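Side-chain contacts in N-acetyltransferase (Staphylococcus aureus subsp. aureus, PDB 4LUA), which probably transfers an acetyl group from acetyl-CoA to an amine, as a member of the GNAT superfamily: residues S84-N89 with V131-L136; F143-I148 with Y154-W159. All blocks are in the same frame, centred on the assembly; numbering follows the deposited sequence. Where two conformers were deposited one is given.

Interaction 1 of 2, residues S84-N89 with V131-L136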
loop_
_atom_site.group_PDB
_atom_site.type_symbol
_atom_site.label_atom_id
_atom_site.label_comp_id
_atom_site.label_asym_id
_atom_site.label_seq_id
_atom_site.Cartn_x
_atom_site.Cartn_y
_atom_site.Cartn_z
ATOM N N SER A 84 1.874 6.406 10.716
ATOM C CA SER A 84 1.136 6.088 9.512
ATOM C C SER A 84 1.815 5.021 8.646
ATOM O O SER A 84 2.959 5.122 8.422
ATOM C CB SER A 84 0.904 7.341 8.711
ATOM O OG SER A 84 -0.200 8.021 9.238
ATOM N N LEU A 85 1.047 4.037 8.204
ATOM C CA LEU A 85 1.585 2.881 7.452
ATOM C C LEU A 85 0.948 2.810 6.121
ATOM O O LEU A 85 -0.246 2.974 6.003
ATOM C CB LEU A 85 1.229 1.549 8.160
ATOM C CG LEU A 85 2.184 1.032 9.237
ATOM C CD1 LEU A 85 2.529 2.065 10.269
ATOM C CD2 LEU A 85 1.540 -0.205 9.881
ATOM N N ILE A 86 1.747 2.482 5.108
ATOM C CA ILE A 86 1.146 2.195 3.796
ATOM C C ILE A 86 0.826 0.713 3.778
ATOM O O ILE A 86 1.663 -0.116 4.173
ATOM C CB ILE A 86 2.161 2.548 2.677
ATOM C CG1 ILE A 86 2.456 4.039 2.697
ATOM C CG2 ILE A 86 1.586 2.049 1.288
ATOM C CD1 ILE A 86 3.674 4.417 1.815
ATOM N N LYS A 87 -0.407 0.404 3.374
ATOM C CA LYS A 87 -0.947 -0.962 3.393
ATOM C C LYS A 87 -1.785 -1.197 2.150
ATOM O O LYS A 87 -2.210 -0.249 1.453
ATOM C CB LYS A 87 -1.872 -1.151 4.661
ATOM C CG LYS A 87 -0.993 -1.221 5.896
ATOM C CD LYS A 87 -1.781 -1.573 7.129
ATOM C CE LYS A 87 -1.611 -3.025 7.520
ATOM N NZ LYS A 87 -2.676 -3.424 8.491
ATOM N N TYR A 88 -2.103 -2.472 1.924
ATOM C CA TYR A 88 -3.118 -2.856 0.909
ATOM C C TYR A 88 -2.801 -2.233 -0.446
ATOM O O TYR A 88 -3.670 -1.633 -1.097
ATOM C CB TYR A 88 -4.533 -2.467 1.374
ATOM C CG TYR A 88 -4.809 -2.995 2.776
ATOM C CD1 TYR A 88 -4.597 -4.328 3.092
ATOM C CD2 TYR A 88 -5.239 -2.133 3.772
ATOM C CE1 TYR A 88 -4.837 -4.799 4.394
ATOM C CE2 TYR A 88 -5.469 -2.594 5.061
ATOM C CZ TYR A 88 -5.245 -3.918 5.350
ATOM O OH TYR A 88 -5.487 -4.387 6.641
ATOM N N ASN A 89 -1.571 -2.434 -0.896
ATOM C CA ASN A 89 -1.110 -1.834 -2.172
ATOM C C ASN A 89 -1.203 -2.913 -3.229
ATOM O O ASN A 89 -0.384 -3.853 -3.266
ATOM C CB ASN A 89 0.325 -1.359 -1.942
ATOM C CG ASN A 89 0.983 -0.649 -3.167
ATOM O OD1 ASN A 89 2.212 -0.632 -3.257
ATOM N ND2 ASN A 89 0.190 -0.131 -4.123
ATOM N N VAL A 131 13.821 -2.073 -3.608
ATOM C CA VAL A 131 14.488 -1.117 -4.487
ATOM C C VAL A 131 13.550 -0.010 -4.989
ATOM O O VAL A 131 13.940 1.161 -5.077
ATOM C CB VAL A 131 15.152 -1.872 -5.672
ATOM C CG1 VAL A 131 15.560 -0.894 -6.793
ATOM C CG2 VAL A 131 16.366 -2.623 -5.127
ATOM N N PHE A 132 12.294 -0.396 -5.270
ATOM C CA PHE A 132 11.293 0.574 -5.689
ATOM C C PHE A 132 11.132 1.652 -4.581
ATOM O O PHE A 132 11.145 2.862 -4.866
ATOM C CB PHE A 132 9.985 -0.194 -5.942
ATOM C CG PHE A 132 8.770 0.672 -5.982
ATOM C CD1 PHE A 132 8.041 0.952 -4.786
ATOM C CD2 PHE A 132 8.306 1.173 -7.203
ATOM C CE1 PHE A 132 6.880 1.788 -4.870
ATOM C CE2 PHE A 132 7.118 1.937 -7.252
ATOM C CZ PHE A 132 6.459 2.268 -6.092
ATOM N N TYR A 133 11.003 1.202 -3.333
ATOM C CA TYR A 133 10.805 2.182 -2.264
ATOM C C TYR A 133 12.029 2.982 -1.960
ATOM O O TYR A 133 11.951 4.186 -1.648
ATOM C CB TYR A 133 10.357 1.463 -0.971
ATOM C CG TYR A 133 8.846 1.424 -0.861
ATOM C CD1 TYR A 133 8.188 2.560 -0.420
ATOM C CD2 TYR A 133 8.107 0.262 -1.111
ATOM C CE1 TYR A 133 6.809 2.583 -0.268
ATOM C CE2 TYR A 133 6.717 0.285 -0.950
ATOM C CZ TYR A 133 6.126 1.454 -0.505
ATOM O OH TYR A 133 4.762 1.462 -0.289
ATOM N N SER A 134 13.216 2.367 -2.074
ATOM C CA SER A 134 14.462 3.116 -1.870
ATOM C C SER A 134 14.581 4.232 -2.915
ATOM O O SER A 134 15.042 5.348 -2.619
ATOM C CB SER A 134 15.678 2.161 -1.987
ATOM O OG SER A 134 16.880 2.894 -1.863
ATOM N N ALA A 135 14.137 3.935 -4.140
ATOM C CA ALA A 135 14.258 4.929 -5.190
ATOM C C ALA A 135 13.349 6.140 -4.920
ATOM O O ALA A 135 13.587 7.245 -5.443
ATOM C CB ALA A 135 13.895 4.285 -6.555
ATOM N N LEU A 136 12.282 5.915 -4.156
ATOM C CA LEU A 136 11.378 7.025 -3.775
ATOM C C LEU A 136 11.815 7.732 -2.509
ATOM O O LEU A 136 11.140 8.680 -2.071
ATOM C CB LEU A 136 9.969 6.438 -3.524
ATOM C CG LEU A 136 9.370 5.935 -4.845
ATOM C CD1 LEU A 136 8.112 5.115 -4.506
ATOM C CD2 LEU A 136 9.019 7.069 -5.788
HETATM O O HOH W 1 3.414 -0.634 -0.924
#
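Tyr-133 reaches from helix 127-135 to Ile-86 on strand 83-91, the two side chains coming from opposite directions and meeting at the phenol end. The CA atoms of the pair lie 11.4 Å apart, so the gap between helix and strand is spanned by the length of the tyrosine. Its CB leaves the helix toward the strand. The ring is packed on one face by its helix neighbour Phe-132, whose CE1 sits 4.1 Å above the plane over the ring centre. Further out, CE1 of Tyr-133 approaches CD1 of Ile-86 to 4.2 Å, with that methyl at the ring edge. Both segments belong to the alpha/beta core of the GNAT fold, where strand 83-91 runs beside strand 65-75 and is also bonded through its backbone to Leu-119 of strand 117-123. At the tip, OH of Tyr-133 lies 3.6 Å from CG2 and 3.8 Å from CD1 of Ile-86, so the hydroxyl faces both methyls of the isoleucine. The CG2 methyl stands anti to the backbone N of Ile-86 while CG1 lies beside that N (chi1 -63°), which sends both branches to the hydroxyl. The same oxygen has a polar partner in a water in the ring plane, 2.6 Å from OH of Tyr-133, and this water donates to OD1 of Asn-89, also at 2.6 Å. Asn-99 gives OD1 of Asn-89 a further hydrogen bond, while ND2 of Asn-89 is held by the carbonyl of Thr-69 on the neighbouring strand.

Interaction 2 of 2, residues F143-I148 with Y154-W159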
loop_
_atom_site.group_PDB
_atom_site.type_symbol
_atom_site.label_atom_id
_atom_site.label_comp_id
_atom_site.label_asym_id
_atom_site.label_seq_id
_atom_site.Cartn_x
_atom_site.Cartn_y
_atom_site.Cartn_z
ATOM N N PHE A 143 14.489 -4.906 10.485
ATOM C CA PHE A 143 14.133 -6.252 9.990
ATOM C C PHE A 143 13.436 -6.935 11.136
ATOM O O PHE A 143 13.973 -7.045 12.279
ATOM C CB PHE A 143 15.398 -7.031 9.581
ATOM C CG PHE A 143 15.152 -8.500 9.253
ATOM C CD1 PHE A 143 14.703 -8.867 7.978
ATOM C CD2 PHE A 143 15.414 -9.483 10.180
ATOM C CE1 PHE A 143 14.486 -10.249 7.672
ATOM C CE2 PHE A 143 15.182 -10.851 9.904
ATOM C CZ PHE A 143 14.726 -11.220 8.631
ATOM N N GLU A 144 12.202 -7.373 10.889
ATOM C CA GLU A 144 11.414 -8.024 11.915
ATOM C C GLU A 144 11.142 -9.497 11.519
ATOM O O GLU A 144 10.601 -9.760 10.450
ATOM C CB GLU A 144 10.108 -7.285 12.066
ATOM C CG GLU A 144 9.330 -7.838 13.283
ATOM C CD GLU A 144 7.938 -7.217 13.439
ATOM O OE1 GLU A 144 7.550 -6.306 12.674
ATOM O OE2 GLU A 144 7.190 -7.680 14.330
ATOM N N LYS A 145 11.500 -10.444 12.376
ATOM C CA LYS A 145 11.207 -11.873 12.107
ATOM C C LYS A 145 9.707 -12.153 12.311
ATOM O O LYS A 145 9.090 -11.563 13.219
ATOM C CB LYS A 145 12.032 -12.774 13.032
ATOM C CG LYS A 145 13.473 -12.812 12.615
ATOM C CD LYS A 145 13.905 -14.230 12.303
ATOM C CE LYS A 145 13.686 -15.178 13.477
ATOM N NZ LYS A 145 14.076 -16.586 13.135
ATOM N N ASN A 146 9.115 -13.015 11.473
ATOM C CA ASN A 146 7.709 -13.416 11.659
ATOM C C ASN A 146 6.804 -12.178 11.815
ATOM O O ASN A 146 5.928 -12.125 12.708
ATOM C CB ASN A 146 7.594 -14.334 12.870
ATOM C CG ASN A 146 8.495 -15.542 12.742
ATOM O OD1 ASN A 146 8.544 -16.170 11.677
ATOM N ND2 ASN A 146 9.244 -15.858 13.800
ATOM N N ALA A 147 7.045 -11.173 10.983
ATOM C CA ALA A 147 6.378 -9.886 11.120
ATOM C C ALA A 147 4.970 -9.978 10.607
ATOM O O ALA A 147 4.113 -9.181 11.012
ATOM C CB ALA A 147 7.145 -8.822 10.358
ATOM N N ILE A 148 4.718 -10.912 9.682
ATOM C CA ILE A 148 3.359 -10.999 9.162
ATOM C C ILE A 148 2.976 -12.457 8.983
ATOM O O ILE A 148 3.829 -13.275 8.657
ATOM C CB ILE A 148 3.232 -10.217 7.828
ATOM C CG1 ILE A 148 1.808 -10.224 7.324
ATOM C CG2 ILE A 148 4.087 -10.841 6.722
ATOM C CD1 ILE A 148 1.580 -9.173 6.155
ATOM N N TYR A 154 4.142 -17.683 7.949
ATOM C CA TYR A 154 4.818 -16.462 8.414
ATOM C C TYR A 154 5.868 -15.972 7.442
ATOM O O TYR A 154 6.574 -16.789 6.787
ATOM C CB TYR A 154 5.567 -16.725 9.728
ATOM C CG TYR A 154 4.700 -16.804 10.957
ATOM C CD1 TYR A 154 4.374 -18.040 11.521
ATOM C CD2 TYR A 154 4.218 -15.646 11.565
ATOM C CE1 TYR A 154 3.583 -18.119 12.637
ATOM C CE2 TYR A 154 3.416 -15.730 12.699
ATOM C CZ TYR A 154 3.102 -16.962 13.218
ATOM O OH TYR A 154 2.305 -17.051 14.342
ATOM N N PHE A 155 6.029 -14.644 7.419
ATOM C CA PHE A 155 7.132 -14.021 6.678
ATOM C C PHE A 155 7.874 -13.030 7.537
ATOM O O PHE A 155 7.268 -12.284 8.353
ATOM C CB PHE A 155 6.628 -13.301 5.420
ATOM C CG PHE A 155 6.122 -14.250 4.344
ATOM C CD1 PHE A 155 4.837 -14.739 4.390
ATOM C CD2 PHE A 155 6.944 -14.641 3.303
ATOM C CE1 PHE A 155 4.369 -15.635 3.400
ATOM C CE2 PHE A 155 6.482 -15.505 2.317
ATOM C CZ PHE A 155 5.191 -15.990 2.371
ATOM N N ASP A 156 9.198 -13.002 7.333
ATOM C CA ASP A 156 9.998 -11.901 7.886
ATOM C C ASP A 156 9.837 -10.660 6.986
ATOM O O ASP A 156 9.587 -10.771 5.789
ATOM C CB ASP A 156 11.480 -12.287 7.844
ATOM C CG ASP A 156 11.799 -13.538 8.592
ATOM O OD1 ASP A 156 11.025 -13.929 9.511
ATOM O OD2 ASP A 156 12.845 -14.175 8.238
ATOM N N GLU A 157 9.935 -9.466 7.570
ATOM C CA GLU A 157 9.798 -8.248 6.786
ATOM C C GLU A 157 10.875 -7.241 7.087
ATOM O O GLU A 157 11.321 -7.120 8.263
ATOM C CB GLU A 157 8.467 -7.581 7.067
ATOM C CG GLU A 157 7.291 -8.407 6.546
ATOM C CD GLU A 157 6.033 -7.685 6.650
ATOM O OE1 GLU A 157 5.592 -7.342 7.791
ATOM O OE2 GLU A 157 5.442 -7.427 5.578
ATOM N N HIS A 158 11.231 -6.478 6.063
ATOM C CA HIS A 158 11.989 -5.231 6.258
ATOM C C HIS A 158 10.985 -4.119 6.530
ATOM O O HIS A 158 9.884 -4.069 5.950
ATOM C CB HIS A 158 12.842 -4.840 5.053
ATOM C CG HIS A 158 14.005 -5.753 4.862
ATOM N ND1 HIS A 158 14.077 -6.641 3.802
ATOM C CD2 HIS A 158 15.088 -5.989 5.636
ATOM C CE1 HIS A 158 15.189 -7.355 3.915
ATOM N NE2 HIS A 158 15.798 -7.020 5.046
ATOM N N TRP A 159 11.361 -3.188 7.415
ATOM C CA TRP A 159 10.557 -2.003 7.615
ATOM C C TRP A 159 11.365 -0.835 7.064
ATOM O O TRP A 159 12.558 -0.724 7.306
ATOM C CB TRP A 159 10.383 -1.767 9.141
ATOM C CG TRP A 159 9.320 -2.654 9.690
ATOM C CD1 TRP A 159 9.476 -3.892 10.322
ATOM C CD2 TRP A 159 7.911 -2.392 9.626
ATOM N NE1 TRP A 159 8.220 -4.375 10.666
ATOM C CE2 TRP A 159 7.253 -3.494 10.242
ATOM C CE3 TRP A 159 7.148 -1.333 9.109
ATOM C CZ2 TRP A 159 5.840 -3.546 10.363
ATOM C CZ3 TRP A 159 5.756 -1.381 9.240
ATOM C CH2 TRP A 159 5.130 -2.502 9.859
HETATM O O HOH W 2 11.807 -16.119 10.790
HETATM O O HOH W 3 8.974 -15.837 8.926
#
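Glu-144 and Trp-159 run alongside each other in the same direction on the beta hairpin of strands 139-150 and 153-163. The carboxylate and indole planes are nearly coplanar, 26° apart. NE1 of Trp-159 donates at 2.9 Å to the anti lone pair of OE1 of Glu-144, an oxygen that stands a little out of the indole plane. An extended glutamate chain, CG anti to the backbone N (chi1 -172°), brings the acid to that edge. Further along the hairpin, past the corner at Lys-145 and Asn-146, the strands form a classic beta bulge: Ala-147 and Ile-148 both face Phe-155, whose carbonyl accepts from N of Ile-148 and, weakly, from N of Ala-147. Phe-143, on the other face of the sheet from Glu-144, runs obliquely against His-158, with ring planes at 53°. There CD1 of Phe-143 comes to 3.6 Å from NE2 of His-158. The far end of the same phenyl meets Asp-156, CZ to CB 3.5 Å, its plane turned steeply from the carboxylate. Glu-157 slants across Ile-148, bringing its CD to 3.7 Å from the CG2 methyl, and its OE2 has a weak hydrogen bond to Ser-121 on strand 117-123. Where the chain turns its corner, OD1 of Asp-156 takes the backbone N-H of Asn-146 at 2.9 Å, on the anti side of the carboxylate and slightly out of its plane.

How the interactions relate
Interaction 1 is buried near the centre of the chain, whereas interaction 2 lies at the surface, its centre about 16 Å from the centre of the chain. The first joins strand 83-91 to a helix without a direct hydrogen bond, through isoleucine methyls against the phenol end and one water; the second pairs the adjacent strands of the hairpin 139-150/153-163 by backbone bonds, supplemented by side-chain carboxylates. Accordingly the area buried differs widely, 107 against 671 Å². Helix 127-135 leads directly into strand 139-150, so the two are consecutive along the chain. They also touch in space, where CD2 of Leu-85 packs 4.3 Å from CH2 of Trp-159.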